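Magnetosome membrane protein MamB, putative Co/Zn/Cd cation transporter. Cation diffusion facilitator family (Desulfamplus magnetovallimortis, PDB 6QFJ) probably transports divalent metal cations across the magnetosome membrane, the chain here being its C-terminal cytosolic domain. Local coordinates at residues A[6-17]-A[58-69]. Numbering follows the deposited sequence.
Sequences YIEAIANVLEKT and EVNQIIKEIVDR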
loop_
_atom_site.group_PDB
_atom_site.type_symbol
_atom_site.label_atom_id
_atom_site.label_comp_id
_atom_site.label_asym_id
_atom_site.label_seq_id
_atom_site.Cartn_x
_atom_site.Cartn_y
_atom_site.Cartn_z
ATOM N N TYR A 6 -12.353 3.487 -2.091
ATOM C CA TYR A 6 -11.145 2.901 -2.564
ATOM C C TYR A 6 -10.166 2.544 -1.427
ATOM O O TYR A 6 -9.600 1.447 -1.407
ATOM C CB TYR A 6 -10.441 3.858 -3.521
ATOM C CG TYR A 6 -11.089 4.016 -4.901
ATOM C CD1 TYR A 6 -11.397 2.885 -5.705
ATOM C CD2 TYR A 6 -11.304 5.274 -5.434
ATOM C CE1 TYR A 6 -11.906 3.009 -6.973
ATOM C CE2 TYR A 6 -11.835 5.430 -6.696
ATOM C CZ TYR A 6 -12.148 4.297 -7.474
ATOM O OH TYR A 6 -12.715 4.455 -8.733
ATOM N N ILE A 7 -9.956 3.490 -0.511
ATOM C CA ILE A 7 -9.088 3.284 0.637
ATOM C C ILE A 7 -9.504 2.044 1.465
ATOM O O ILE A 7 -8.652 1.220 1.826
ATOM C CB ILE A 7 -9.015 4.533 1.511
ATOM C CG1 ILE A 7 -8.165 5.587 0.794
ATOM C CG2 ILE A 7 -8.419 4.219 2.895
ATOM C CD1 ILE A 7 -8.098 6.936 1.529
ATOM N N GLU A 8 -10.797 1.909 1.705
ATOM C CA GLU A 8 -11.320 0.798 2.448
ATOM C C GLU A 8 -11.080 -0.541 1.762
ATOM O O GLU A 8 -10.709 -1.513 2.414
ATOM C CB GLU A 8 -12.809 0.976 2.641
ATOM C CG GLU A 8 -13.436 -0.211 3.304
ATOM C CD GLU A 8 -14.956 -0.155 3.519
ATOM O OE1 GLU A 8 -15.461 -1.079 4.178
ATOM O OE2 GLU A 8 -15.645 0.770 3.049
ATOM N N ALA A 9 -11.261 -0.600 0.431
ATOM C CA ALA A 9 -11.046 -1.825 -0.244
ATOM C C ALA A 9 -9.518 -2.142 -0.272
ATOM O O ALA A 9 -9.100 -3.283 -0.137
ATOM C CB ALA A 9 -11.644 -1.758 -1.656
ATOM N N ILE A 10 -8.714 -1.136 -0.554
ATOM C CA ILE A 10 -7.256 -1.287 -0.514
ATOM C C ILE A 10 -6.784 -1.825 0.853
ATOM O O ILE A 10 -6.105 -2.832 0.920
ATOM C CB ILE A 10 -6.517 0.020 -0.893
ATOM C CG1 ILE A 10 -6.752 0.366 -2.333
ATOM C CG2 ILE A 10 -5.004 -0.130 -0.701
ATOM C CD1 ILE A 10 -6.366 1.788 -2.686
ATOM N N ALA A 11 -7.269 -1.251 1.940
ATOM C CA ALA A 11 -6.925 -1.720 3.280
ATOM C C ALA A 11 -7.386 -3.120 3.498
ATOM O O ALA A 11 -6.647 -3.894 4.065
ATOM C CB ALA A 11 -7.538 -0.822 4.374
ATOM N N ASN A 12 -8.571 -3.469 2.995
ATOM C CA ASN A 12 -9.075 -4.824 3.170
ATOM C C ASN A 12 -8.130 -5.805 2.495
ATOM O O ASN A 12 -7.791 -6.827 3.056
ATOM C CB ASN A 12 -10.476 -5.015 2.574
ATOM C CG ASN A 12 -11.577 -4.474 3.463
ATOM O OD1 ASN A 12 -11.329 -4.273 4.617
ATOM N ND2 ASN A 12 -12.776 -4.171 2.930
ATOM N N VAL A 13 -7.627 -5.462 1.316
ATOM C CA VAL A 13 -6.728 -6.390 0.618
ATOM C C VAL A 13 -5.423 -6.518 1.324
ATOM O O VAL A 13 -4.892 -7.649 1.566
ATOM C CB VAL A 13 -6.546 -6.020 -0.839
ATOM C CG1 VAL A 13 -5.554 -6.992 -1.504
ATOM C CG2 VAL A 13 -7.894 -6.075 -1.550
ATOM N N LEU A 14 -4.845 -5.380 1.665
ATOM C CA LEU A 14 -3.495 -5.329 2.221
ATOM C C LEU A 14 -3.456 -6.088 3.561
ATOM O O LEU A 14 -2.503 -6.818 3.817
ATOM C CB LEU A 14 -3.028 -3.886 2.463
ATOM C CG LEU A 14 -2.798 -3.065 1.204
ATOM C CD1 LEU A 14 -2.336 -1.660 1.519
ATOM C CD2 LEU A 14 -1.809 -3.685 0.272
ATOM N N GLU A 15 -4.520 -5.988 4.345
ATOM C CA GLU A 15 -4.632 -6.721 5.583
ATOM C C GLU A 15 -4.524 -8.230 5.405
ATOM O O GLU A 15 -4.169 -8.946 6.346
ATOM C CB GLU A 15 -5.957 -6.405 6.331
ATOM C CG GLU A 15 -5.786 -5.773 7.688
ATOM C CD GLU A 15 -5.025 -4.448 7.668
ATOM O OE1 GLU A 15 -3.868 -4.373 8.206
ATOM O OE2 GLU A 15 -5.655 -3.493 7.123
ATOM N N LYS A 16 -4.933 -8.719 4.262
ATOM C CA LYS A 16 -4.968 -10.130 4.006
ATOM C C LYS A 16 -3.820 -10.532 3.102
ATOM O O LYS A 16 -3.766 -11.654 2.646
ATOM C CB LYS A 16 -6.285 -10.510 3.324
ATOM C CG LYS A 16 -7.537 -10.142 4.070
ATOM C CD LYS A 16 -8.741 -10.761 3.393
ATOM C CE LYS A 16 -9.690 -9.727 2.832
ATOM N NZ LYS A 16 -10.547 -9.108 3.891
ATOM N N THR A 17 -2.876 -9.630 2.846
ATOM C CA THR A 17 -1.765 -9.952 1.962
ATOM C C THR A 17 -0.628 -10.465 2.845
ATOM O O THR A 17 -0.070 -9.713 3.669
ATOM C CB THR A 17 -1.425 -8.729 1.145
ATOM O OG1 THR A 17 -2.592 -8.379 0.405
ATOM C CG2 THR A 17 -0.284 -8.986 0.115
ATOM N N GLU A 58 3.753 -5.662 -5.736
ATOM C CA GLU A 58 2.398 -6.228 -5.368
ATOM C C GLU A 58 1.437 -5.202 -4.930
ATOM O O GLU A 58 0.234 -5.243 -5.285
ATOM C CB GLU A 58 2.466 -7.287 -4.219
ATOM C CG GLU A 58 2.846 -8.700 -4.638
ATOM C CD GLU A 58 2.773 -9.779 -3.474
ATOM O OE1 GLU A 58 2.620 -9.363 -2.279
ATOM O OE2 GLU A 58 2.803 -11.035 -3.764
ATOM N N VAL A 59 1.919 -4.249 -4.113
ATOM C CA VAL A 59 1.020 -3.176 -3.675
ATOM C C VAL A 59 0.503 -2.310 -4.803
ATOM O O VAL A 59 -0.679 -1.917 -4.889
ATOM C CB VAL A 59 1.695 -2.240 -2.652
ATOM C CG1 VAL A 59 0.840 -1.016 -2.380
ATOM C CG2 VAL A 59 1.926 -3.014 -1.427
ATOM N N ASN A 60 1.383 -2.049 -5.722
ATOM C CA ASN A 60 1.046 -1.259 -6.887
ATOM C C ASN A 60 -0.017 -1.990 -7.748
ATOM O O ASN A 60 -0.974 -1.380 -8.210
ATOM C CB ASN A 60 2.312 -1.105 -7.740
ATOM C CG ASN A 60 2.119 -0.145 -8.907
ATOM O OD1 ASN A 60 2.042 -0.570 -10.056
ATOM N ND2 ASN A 60 2.102 1.131 -8.626
ATOM N N GLN A 61 0.154 -3.294 -7.922
ATOM C CA GLN A 61 -0.800 -4.114 -8.660
ATOM C C GLN A 61 -2.170 -4.036 -8.000
ATOM O O GLN A 61 -3.196 -3.841 -8.647
ATOM C CB GLN A 61 -0.254 -5.558 -8.656
ATOM C CG GLN A 61 -1.080 -6.562 -9.485
ATOM C CD GLN A 61 -2.378 -6.968 -8.878
ATOM O OE1 GLN A 61 -2.483 -7.259 -7.686
ATOM N NE2 GLN A 61 -3.440 -6.998 -9.721
ATOM N N ILE A 62 -2.194 -4.149 -6.696
ATOM C CA ILE A 62 -3.496 -4.064 -5.977
ATOM C C ILE A 62 -4.213 -2.795 -6.229
ATOM O O ILE A 62 -5.389 -2.782 -6.623
ATOM C CB ILE A 62 -3.274 -4.293 -4.465
ATOM C CG1 ILE A 62 -2.813 -5.708 -4.247
ATOM C CG2 ILE A 62 -4.539 -3.996 -3.697
ATOM C CD1 ILE A 62 -2.247 -6.005 -2.881
ATOM N N ILE A 63 -3.480 -1.678 -6.116
ATOM C CA ILE A 63 -4.122 -0.395 -6.353
ATOM C C ILE A 63 -4.617 -0.240 -7.763
ATOM O O ILE A 63 -5.788 0.158 -7.992
ATOM C CB ILE A 63 -3.225 0.750 -5.922
ATOM C CG1 ILE A 63 -3.122 0.680 -4.431
ATOM C CG2 ILE A 63 -3.848 2.102 -6.359
ATOM C CD1 ILE A 63 -2.130 1.617 -3.870
ATOM N N LYS A 64 -3.765 -0.557 -8.739
ATOM C CA LYS A 64 -4.172 -0.460 -10.126
ATOM C C LYS A 64 -5.405 -1.322 -10.440
ATOM O O LYS A 64 -6.236 -0.957 -11.264
ATOM C CB LYS A 64 -3.038 -0.946 -11.030
ATOM C CG LYS A 64 -1.766 -0.185 -10.900
ATOM C CD LYS A 64 -2.000 1.262 -11.132
ATOM C CE LYS A 64 -0.671 1.939 -11.382
ATOM N NZ LYS A 64 -0.858 3.412 -11.390
ATOM N N GLU A 65 -5.516 -2.473 -9.804
ATOM C CA GLU A 65 -6.664 -3.282 -10.026
ATOM C C GLU A 65 -7.910 -2.699 -9.393
ATOM O O GLU A 65 -8.990 -2.746 -9.976
ATOM C CB GLU A 65 -6.482 -4.724 -9.530
ATOM C CG GLU A 65 -7.728 -5.583 -9.806
ATOM C CD GLU A 65 -7.527 -7.063 -9.428
ATOM O OE1 GLU A 65 -6.377 -7.521 -9.376
ATOM O OE2 GLU A 65 -8.538 -7.800 -9.222
ATOM N N ILE A 66 -7.800 -2.188 -8.189
ATOM C CA ILE A 66 -9.003 -1.664 -7.491
ATOM C C ILE A 66 -9.501 -0.336 -8.004
ATOM O O ILE A 66 -10.698 -0.124 -8.117
ATOM C CB ILE A 66 -8.715 -1.579 -5.990
ATOM C CG1 ILE A 66 -8.532 -2.980 -5.496
ATOM C CG2 ILE A 66 -9.839 -0.866 -5.235
ATOM C CD1 ILE A 66 -8.611 -3.135 -4.022
ATOM N N VAL A 67 -8.599 0.578 -8.294
ATOM C CA VAL A 67 -8.950 1.911 -8.762
ATOM C C VAL A 67 -9.025 1.949 -10.285
ATOM O O VAL A 67 -8.023 1.747 -10.970
ATOM C CB VAL A 67 -7.854 2.895 -8.245
ATOM C CG1 VAL A 67 -8.184 4.291 -8.606
ATOM C CG2 VAL A 67 -7.659 2.782 -6.744
ATOM N N ASP A 68 -10.188 2.296 -10.803
ATOM C CA ASP A 68 -10.436 2.300 -12.235
ATOM C C ASP A 68 -9.654 3.436 -12.928
ATOM O O ASP A 68 -9.032 3.258 -13.991
ATOM C CB ASP A 68 -11.931 2.519 -12.498
ATOM C CG ASP A 68 -12.838 1.890 -11.410
ATOM O OD1 ASP A 68 -12.796 2.368 -10.242
ATOM O OD2 ASP A 68 -13.586 0.933 -11.722
ATOM N N ARG A 69 -9.660 4.589 -12.292
ATOM C CA ARG A 69 -9.003 5.776 -12.829
ATOM C C ARG A 69 -7.488 5.740 -12.725
ATOM O O ARG A 69 -6.892 4.920 -12.004
ATOM C CB ARG A 69 -9.462 7.005 -12.047
ATOM C CG ARG A 69 -10.552 6.665 -11.039
ATOM C CD ARG A 69 -11.291 7.903 -10.494
ATOM N NE ARG A 69 -10.522 9.118 -10.593
ATOM C CZ ARG A 69 -10.794 10.200 -9.892
ATOM N NH1 ARG A 69 -10.016 11.263 -10.034
ATOM N NH2 ARG A 69 -11.804 10.217 -9.034
#
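The CA atoms of Tyr6 and Val67, Ile10 and Ile63, and Leu14 and Val59 lie nearest each other where helices 6-15 and 58-66 run roughly antiparallel, their axes 10.2 Å apart at closest approach and their directions 142° from each other. Ile66 is a knob in the hole formed by Tyr6, Ala9, Ile10 and Val13: its CD1 lies 3.9 Å from Val13 CG2, while its CG2 branch touches Tyr6 and Ala9. One turn earlier on helix 58-66, Ile62 meets Val13 tip to tip, CD1 of Ile62 to CG1 of Val13 at 3.7 Å, and Leu14 CD2 closes on that same Ile62 methyl. Deeper in, Ile10 CD1 packs on Ile63 CG1 at 3.8 Å. The Tyr6 side chain leans beside its own backbone N (chi1 -73°) and reaches past the end of the opposite helix, where Val67 leaves helical geometry. Val67 CG1 makes a CH-pi contact over one ring face, 4.2 Å from the centroid of Tyr6. In one Asp68 conformer OD1 lies 2.6 Å from Tyr6 OH, a hydrogen bond left doubtful by a second conformer. With a leucine in place of Tyr6, Val67 would probably lose the aromatic face under its methyls and Ile66 part of one wall of its hole. Ile10 and Val67 reach Phe37 on strand 34-43, Leu14 reaches Val23 on strand 22-31 and Ile63 reaches Val73 on strand 71-79, so both helices cover one face of the three-stranded sheet, in the alpha-beta-beta-alpha-beta topology of CDF transporter C-terminal domains.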